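Local coordinates for protein transcription factor cep-1 (Caenorhabditis elegans, PDB 1T4W) that activates transcription by binding the same DNA consensus sequence as p53, promoting apoptosis under genotoxic stress and ensuring proper meiotic chromosome segregation, at residues 65-76 and 166-174. Residues are numbered along the deposited sequence; the frame is centred on the assembly and turned at random.
Sequences YDKKENVEYAIR and EILHAYIKQ
Val71 lays CG2 over the centre of one face of the Tyr171 ring, a CH-pi contact 4.0 Å from the centroid and 8° off its normal. Val71 keeps CG1 between N and the carbonyl carbon (chi1 68°), which sends CG2 from the short helix 71-74 onto strand 166-177. Farther along, Arg76 grips Glu166 side-on: NE meets OE1 at 2.7 Å and NH2 meets OE2 at 2.8 Å, each oxygen using its syn lone pair, the two planes nearly coplanar. That NH2 also sits over the centre of one face of the His169 ring, the guanidinium steeply tilted against it. In the ring plane, His169 NE2 donates to the syn lone pair of Glu72 OE2 (2.8 Å), while Glu72 OE1 takes Arg76 NH1 at 2.8 Å from above the carboxylate plane. A water links Glu72 OE2 to Tyr171 OH. Replacing Glu166 by alanine would probably leave Arg76 NE and NH2 without their two-pronged partner and the guanidinium less firmly placed over His169. At the other end, Tyr65 OH donates to Lys173 O (2.9 Å) from above the carbonyl plane; Lys173 NZ is hydrogen-bonded to Tyr30 OH. Thus the end of strand 57-65 and the helical connection after it are fastened across strand 152-160 to the next strand of the DNA-binding domain's larger sheet. With two carboxylates around one guanidinium, Arg76 probably offsets their mutual repulsion.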
ATOM      1  N   TYR A  65       2.353  -6.819   9.946  1.00 24.67           N
ATOM      2  CA  TYR A  65       3.586  -7.326  10.505  1.00 29.71           C
ATOM      3  C   TYR A  65       3.733  -6.758  11.908  1.00 35.07           C
ATOM      4  O   TYR A  65       2.971  -5.882  12.318  1.00 30.77           O
ATOM      5  CB  TYR A  65       4.767  -6.900   9.621  1.00 23.60           C
ATOM      6  CG  TYR A  65       5.111  -5.418   9.647  1.00 28.29           C
ATOM      7  CD1 TYR A  65       5.859  -4.865  10.697  1.00 39.89           C
ATOM      8  CD2 TYR A  65       4.675  -4.563   8.635  1.00 30.52           C
ATOM      9  CE1 TYR A  65       6.159  -3.490  10.739  1.00 28.80           C
ATOM     10  CE2 TYR A  65       4.964  -3.191   8.663  1.00 27.17           C
ATOM     11  CZ  TYR A  65       5.707  -2.657   9.716  1.00 32.96           C
ATOM     12  OH  TYR A  65       5.990  -1.298   9.746  1.00 24.00           O
ATOM     13  N   ASP A  66       4.701  -7.264  12.657  1.00 47.11           N
ATOM     14  CA  ASP A  66       4.929  -6.755  14.002  1.00 57.56           C
ATOM     15  C   ASP A  66       6.402  -6.887  14.332  1.00 61.95           C
ATOM     16  O   ASP A  66       7.233  -7.059  13.438  1.00 64.91           O
ATOM     17  CB  ASP A  66       4.068  -7.514  15.015  1.00 54.31           C
ATOM     18  CG  ASP A  66       4.540  -8.938  15.241  1.00 71.23           C
ATOM     19  OD1 ASP A  66       4.791  -9.660  14.251  1.00 65.14           O
ATOM     20  OD2 ASP A  66       4.653  -9.341  16.420  1.00 77.38           O
ATOM     21  N   LYS A  67       6.728  -6.811  15.615  1.00 76.53           N
ATOM     22  CA  LYS A  67       8.114  -6.914  16.054  1.00 77.02           C
ATOM     23  C   LYS A  67       8.676  -8.312  15.821  1.00 79.48           C
ATOM     24  O   LYS A  67       9.870  -8.474  15.580  1.00 81.02           O
ATOM     25  CB  LYS A  67       8.222  -6.558  17.540  1.00 81.42           C
ATOM     26  CG  LYS A  67       7.639  -5.189  17.902  1.00 88.60           C
ATOM     27  CD  LYS A  67       6.132  -5.123  17.654  1.00 84.07           C
ATOM     28  CE  LYS A  67       5.580  -3.736  17.919  1.00 88.06           C
ATOM     29  NZ  LYS A  67       4.141  -3.648  17.539  1.00 92.21           N
ATOM     30  N   LYS A  68       7.809  -9.316  15.876  1.00 79.76           N
ATOM     31  CA  LYS A  68       8.223 -10.702  15.692  1.00 80.34           C
ATOM     32  C   LYS A  68       8.469 -11.117  14.237  1.00 85.30           C
ATOM     33  O   LYS A  68       9.255 -12.029  13.970  1.00 88.17           O
ATOM     34  CB  LYS A  68       7.196 -11.633  16.349  1.00 84.86           C
ATOM     35  CG  LYS A  68       7.013 -11.377  17.846  1.00 85.91           C
ATOM     36  CD  LYS A  68       8.341 -11.492  18.591  1.00 88.52           C
ATOM     37  CE  LYS A  68       8.199 -11.121  20.058  1.00 86.30           C
ATOM     38  NZ  LYS A  68       9.488 -11.273  20.790  1.00 83.57           N
ATOM     39  N   GLU A  69       7.798 -10.459  13.298  1.00 80.10           N
ATOM     40  CA  GLU A  69       7.988 -10.766  11.882  1.00 76.62           C
ATOM     41  C   GLU A  69       8.159  -9.447  11.144  1.00 69.96           C
ATOM     42  O   GLU A  69       7.175  -8.789  10.808  1.00 72.75           O
ATOM     43  CB  GLU A  69       6.786 -11.540  11.326  1.00 70.33           C
ATOM     44  CG  GLU A  69       6.818 -11.754   9.818  1.00 70.04           C
ATOM     45  CD  GLU A  69       5.699 -12.663   9.320  1.00 71.17           C
ATOM     46  OE1 GLU A  69       5.077 -12.327   8.285  1.00 27.91           O
ATOM     47  OE2 GLU A  69       5.448 -13.716   9.953  1.00 68.77           O
ATOM     48  N   ASN A  70       9.415  -9.073  10.905  1.00 58.98           N
ATOM     49  CA  ASN A  70       9.756  -7.821  10.241  1.00 38.87           C
ATOM     50  C   ASN A  70       9.182  -7.580   8.850  1.00 39.42           C
ATOM     51  O   ASN A  70       8.737  -8.498   8.151  1.00 27.86           O
ATOM     52  CB  ASN A  70      11.270  -7.636  10.226  1.00 57.42           C
ATOM     53  CG  ASN A  70      11.821  -7.388  11.610  1.00 70.65           C
ATOM     54  OD1 ASN A  70      13.009  -7.121  11.788  1.00 78.44           O
ATOM     55  ND2 ASN A  70      10.949  -7.474  12.609  1.00 69.72           N
ATOM     56  N   VAL A  71       9.213  -6.315   8.451  1.00 26.35           N
ATOM     57  CA  VAL A  71       8.623  -5.925   7.194  1.00 34.04           C
ATOM     58  C   VAL A  71       9.128  -6.667   5.960  1.00 17.94           C
ATOM     59  O   VAL A  71       8.318  -7.136   5.170  1.00 25.00           O
ATOM     60  CB  VAL A  71       8.734  -4.383   6.993  1.00 23.12           C
ATOM     61  CG1 VAL A  71      10.186  -3.980   6.803  1.00 30.72           C
ATOM     62  CG2 VAL A  71       7.882  -3.947   5.800  1.00 26.65           C
ATOM     63  N   GLU A  72      10.449  -6.793   5.800  1.00 22.81           N
ATOM     64  CA  GLU A  72      10.984  -7.447   4.610  1.00 21.18           C
ATOM     65  C   GLU A  72      10.459  -8.870   4.502  1.00 25.66           C
ATOM     66  O   GLU A  72      10.138  -9.344   3.407  1.00 18.64           O
ATOM     67  CB  GLU A  72      12.528  -7.396   4.592  1.00 14.28           C
ATOM     68  CG  GLU A  72      13.104  -5.989   4.358  1.00 21.70           C
ATOM     69  CD  GLU A  72      12.913  -5.480   2.917  1.00 32.88           C
ATOM     70  OE1 GLU A  72      13.027  -6.293   1.978  1.00 21.52           O
ATOM     71  OE2 GLU A  72      12.675  -4.267   2.720  1.00 22.01           O
ATOM     72  N   TYR A  73      10.315  -9.554   5.632  1.00 19.51           N
ATOM     73  CA  TYR A  73       9.761 -10.896   5.554  1.00 21.16           C
ATOM     74  C   TYR A  73       8.255 -10.840   5.258  1.00 19.50           C
ATOM     75  O   TYR A  73       7.752 -11.502   4.346  1.00 19.03           O
ATOM     76  CB  TYR A  73      10.001 -11.668   6.868  1.00 20.14           C
ATOM     77  CG  TYR A  73       9.597 -13.112   6.783  1.00 20.29           C
ATOM     78  CD1 TYR A  73       8.316 -13.526   7.149  1.00 25.63           C
ATOM     79  CD2 TYR A  73      10.486 -14.074   6.277  1.00 25.70           C
ATOM     80  CE1 TYR A  73       7.923 -14.870   7.011  1.00 21.54           C
ATOM     81  CE2 TYR A  73      10.105 -15.406   6.133  1.00 28.45           C
ATOM     82  CZ  TYR A  73       8.823 -15.796   6.500  1.00 29.09           C
ATOM     83  OH  TYR A  73       8.445 -17.104   6.328  1.00 26.69           O
ATOM     84  N   ALA A  74       7.531 -10.049   6.039  1.00 19.26           N
ATOM     85  CA  ALA A  74       6.078  -9.978   5.897  1.00 21.52           C
ATOM     86  C   ALA A  74       5.569  -9.648   4.498  1.00 21.51           C
ATOM     87  O   ALA A  74       4.635 -10.285   4.002  1.00 18.55           O
ATOM     88  CB  ALA A  74       5.504  -8.969   6.904  1.00 20.98           C
ATOM     89  N   ILE A  75       6.190  -8.674   3.843  1.00 15.18           N
ATOM     90  CA  ILE A  75       5.701  -8.285   2.527  1.00 15.91           C
ATOM     91  C   ILE A  75       5.845  -9.340   1.456  1.00 22.17           C
ATOM     92  O   ILE A  75       5.195  -9.251   0.417  1.00 20.31           O
ATOM     93  CB  ILE A  75       6.354  -6.972   2.061  1.00 18.98           C
ATOM     94  CG1 ILE A  75       7.861  -7.167   1.891  1.00 15.52           C
ATOM     95  CG2 ILE A  75       5.997  -5.841   3.065  1.00 18.88           C
ATOM     96  CD1 ILE A  75       8.576  -5.900   1.413  1.00 18.89           C
ATOM     97  N   ARG A  76       6.688 -10.344   1.703  1.00 18.46           N
ATOM     98  CA  ARG A  76       6.863 -11.406   0.724  1.00 21.33           C
ATOM     99  C   ARG A  76       6.273 -12.751   1.211  1.00 17.80           C
ATOM    100  O   ARG A  76       6.369 -13.766   0.538  1.00 24.44           O
ATOM    101  CB  ARG A  76       8.351 -11.542   0.373  1.00 20.23           C
ATOM    102  CG  ARG A  76       8.952 -10.304  -0.333  1.00 15.27           C
ATOM    103  CD  ARG A  76      10.453 -10.484  -0.628  1.00 18.11           C
ATOM    104  NE  ARG A  76      11.024  -9.243  -1.162  1.00 20.28           N
ATOM    105  CZ  ARG A  76      11.563  -8.293  -0.405  1.00 20.59           C
ATOM    106  NH1 ARG A  76      11.622  -8.453   0.911  1.00 20.83           N
ATOM    107  NH2 ARG A  76      11.984  -7.151  -0.946  1.00 17.91           N
ATOM    108  N   GLU A 166      11.420 -10.448  -8.689  1.00 19.66           N
ATOM    109  CA  GLU A 166      11.273  -9.112  -8.117  1.00 18.95           C
ATOM    110  C   GLU A 166      12.600  -8.398  -8.379  1.00 27.12           C
ATOM    111  O   GLU A 166      13.664  -8.959  -8.094  1.00 22.20           O
ATOM    112  CB  GLU A 166      11.059  -9.182  -6.607  1.00 23.16           C
ATOM    113  CG  GLU A 166      11.212  -7.829  -5.916  1.00 18.71           C
ATOM    114  CD  GLU A 166      11.328  -7.934  -4.391  1.00 20.83           C
ATOM    115  OE1 GLU A 166      10.743  -8.866  -3.801  1.00 17.30           O
ATOM    116  OE2 GLU A 166      11.988  -7.070  -3.774  1.00 15.29           O
ATOM    117  N   ILE A 167      12.556  -7.190  -8.943  1.00 22.24           N
ATOM    118  CA  ILE A 167      13.806  -6.462  -9.162  1.00 19.34           C
ATOM    119  C   ILE A 167      13.881  -5.195  -8.293  1.00 17.11           C
ATOM    120  O   ILE A 167      14.974  -4.675  -8.033  1.00 20.58           O
ATOM    121  CB  ILE A 167      14.058  -6.126 -10.672  1.00 28.43           C
ATOM    122  CG1 ILE A 167      12.961  -5.239 -11.238  1.00 28.06           C
ATOM    123  CG2 ILE A 167      14.129  -7.421 -11.490  1.00 30.83           C
ATOM    124  CD1 ILE A 167      13.245  -4.819 -12.694  1.00 41.40           C
ATOM    125  N   LEU A 168      12.729  -4.721  -7.823  1.00 17.99           N
ATOM    126  CA  LEU A 168      12.669  -3.548  -6.933  1.00 23.08           C
ATOM    127  C   LEU A 168      11.422  -3.661  -6.087  1.00 20.64           C
ATOM    128  O   LEU A 168      10.478  -4.353  -6.465  1.00 19.58           O
ATOM    129  CB  LEU A 168      12.582  -2.233  -7.716  1.00 21.26           C
ATOM    130  CG  LEU A 168      13.821  -1.631  -8.395  1.00 25.67           C
ATOM    131  CD1 LEU A 168      13.381  -0.552  -9.383  1.00 21.06           C
ATOM    132  CD2 LEU A 168      14.753  -1.047  -7.353  1.00 25.94           C
ATOM    133  N   HIS A 169      11.415  -2.967  -4.957  1.00 14.22           N
ATOM    134  CA  HIS A 169      10.250  -2.968  -4.067  1.00 20.03           C
ATOM    135  C   HIS A 169      10.206  -1.661  -3.318  1.00 19.48           C
ATOM    136  O   HIS A 169      11.193  -0.929  -3.294  1.00 20.66           O
ATOM    137  CB  HIS A 169      10.276  -4.149  -3.065  1.00 16.63           C
ATOM    138  CG  HIS A 169      11.286  -4.023  -1.961  1.00 15.74           C
ATOM    139  ND1 HIS A 169      12.642  -4.086  -2.175  1.00 18.45           N
ATOM    140  CD2 HIS A 169      11.126  -3.894  -0.618  1.00 18.75           C
ATOM    141  CE1 HIS A 169      13.278  -4.004  -1.017  1.00 19.36           C
ATOM    142  NE2 HIS A 169      12.380  -3.888  -0.056  1.00 18.84           N
ATOM    143  N   ALA A 170       9.051  -1.357  -2.730  1.00 14.52           N
ATOM    144  CA  ALA A 170       8.881  -0.131  -1.951  1.00 20.72           C
ATOM    145  C   ALA A 170       7.626  -0.316  -1.124  1.00 19.04           C
ATOM    146  O   ALA A 170       6.780  -1.142  -1.451  1.00 19.43           O
ATOM    147  CB  ALA A 170       8.720   1.094  -2.871  1.00 14.46           C
ATOM    148  N   TYR A 171       7.499   0.444  -0.047  1.00 14.01           N
ATOM    149  CA  TYR A 171       6.306   0.330   0.761  1.00 19.07           C
ATOM    150  C   TYR A 171       6.054   1.564   1.595  1.00 18.95           C
ATOM    151  O   TYR A 171       6.940   2.412   1.760  1.00 20.92           O
ATOM    152  CB  TYR A 171       6.393  -0.906   1.685  1.00 17.95           C
ATOM    153  CG  TYR A 171       7.638  -0.948   2.559  1.00 20.66           C
ATOM    154  CD1 TYR A 171       7.730  -0.161   3.708  1.00 23.50           C
ATOM    155  CD2 TYR A 171       8.737  -1.732   2.207  1.00 21.80           C
ATOM    156  CE1 TYR A 171       8.870  -0.141   4.476  1.00 19.38           C
ATOM    157  CE2 TYR A 171       9.907  -1.724   2.975  1.00 21.01           C
ATOM    158  CZ  TYR A 171       9.955  -0.918   4.110  1.00 28.42           C
ATOM    159  OH  TYR A 171      11.075  -0.867   4.876  1.00 21.84           O
ATOM    160  N   ILE A 172       4.809   1.670   2.059  1.00 15.76           N
ATOM    161  CA  ILE A 172       4.400   2.703   2.990  1.00 16.14           C
ATOM    162  C   ILE A 172       4.479   1.905   4.299  1.00 18.39           C
ATOM    163  O   ILE A 172       3.715   0.963   4.533  1.00 18.94           O
ATOM    164  CB  ILE A 172       2.990   3.172   2.744  1.00 17.52           C
ATOM    165  CG1 ILE A 172       2.961   3.950   1.418  1.00 21.49           C
ATOM    166  CG2 ILE A 172       2.533   4.089   3.927  1.00 19.97           C
ATOM    167  CD1 ILE A 172       1.591   4.376   0.974  1.00 21.67           C
ATOM    168  N   LYS A 173       5.449   2.275   5.115  1.00 18.64           N
ATOM    169  CA  LYS A 173       5.747   1.591   6.366  1.00 17.94           C
ATOM    170  C   LYS A 173       4.560   1.366   7.279  1.00 20.77           C
ATOM    171  O   LYS A 173       4.403   0.294   7.867  1.00 21.79           O
ATOM    172  CB  LYS A 173       6.875   2.362   7.067  1.00 22.50           C
ATOM    173  CG  LYS A 173       7.509   1.661   8.256  1.00 22.33           C
ATOM    174  CD  LYS A 173       6.977   2.239   9.521  1.00 25.43           C
ATOM    175  CE  LYS A 173       7.704   1.698  10.763  1.00 29.44           C
ATOM    176  NZ  LYS A 173       7.134   2.353  11.984  1.00 24.76           N
ATOM    177  N   GLN A 174       3.717   2.373   7.427  1.00 18.63           N
ATOM    178  CA  GLN A 174       2.537   2.184   8.249  1.00 18.59           C
ATOM    179  C   GLN A 174       1.329   2.866   7.649  1.00 17.57           C
ATOM    180  O   GLN A 174       1.369   4.048   7.311  1.00 18.93           O
ATOM    181  CB  GLN A 174       2.733   2.708   9.690  1.00 17.43           C
ATOM    182  CG  GLN A 174       1.417   2.748  10.481  1.00 16.49           C
ATOM    183  CD  GLN A 174       1.578   3.399  11.840  1.00 29.09           C
ATOM    184  OE1 GLN A 174       2.254   2.850  12.688  1.00 22.82           O
ATOM    185  NE2 GLN A 174       0.974   4.588  12.044  1.00 18.40           N
TER
HETATM  186  O   HOH W   1      13.046  -2.458   4.601  1.00 27.09           O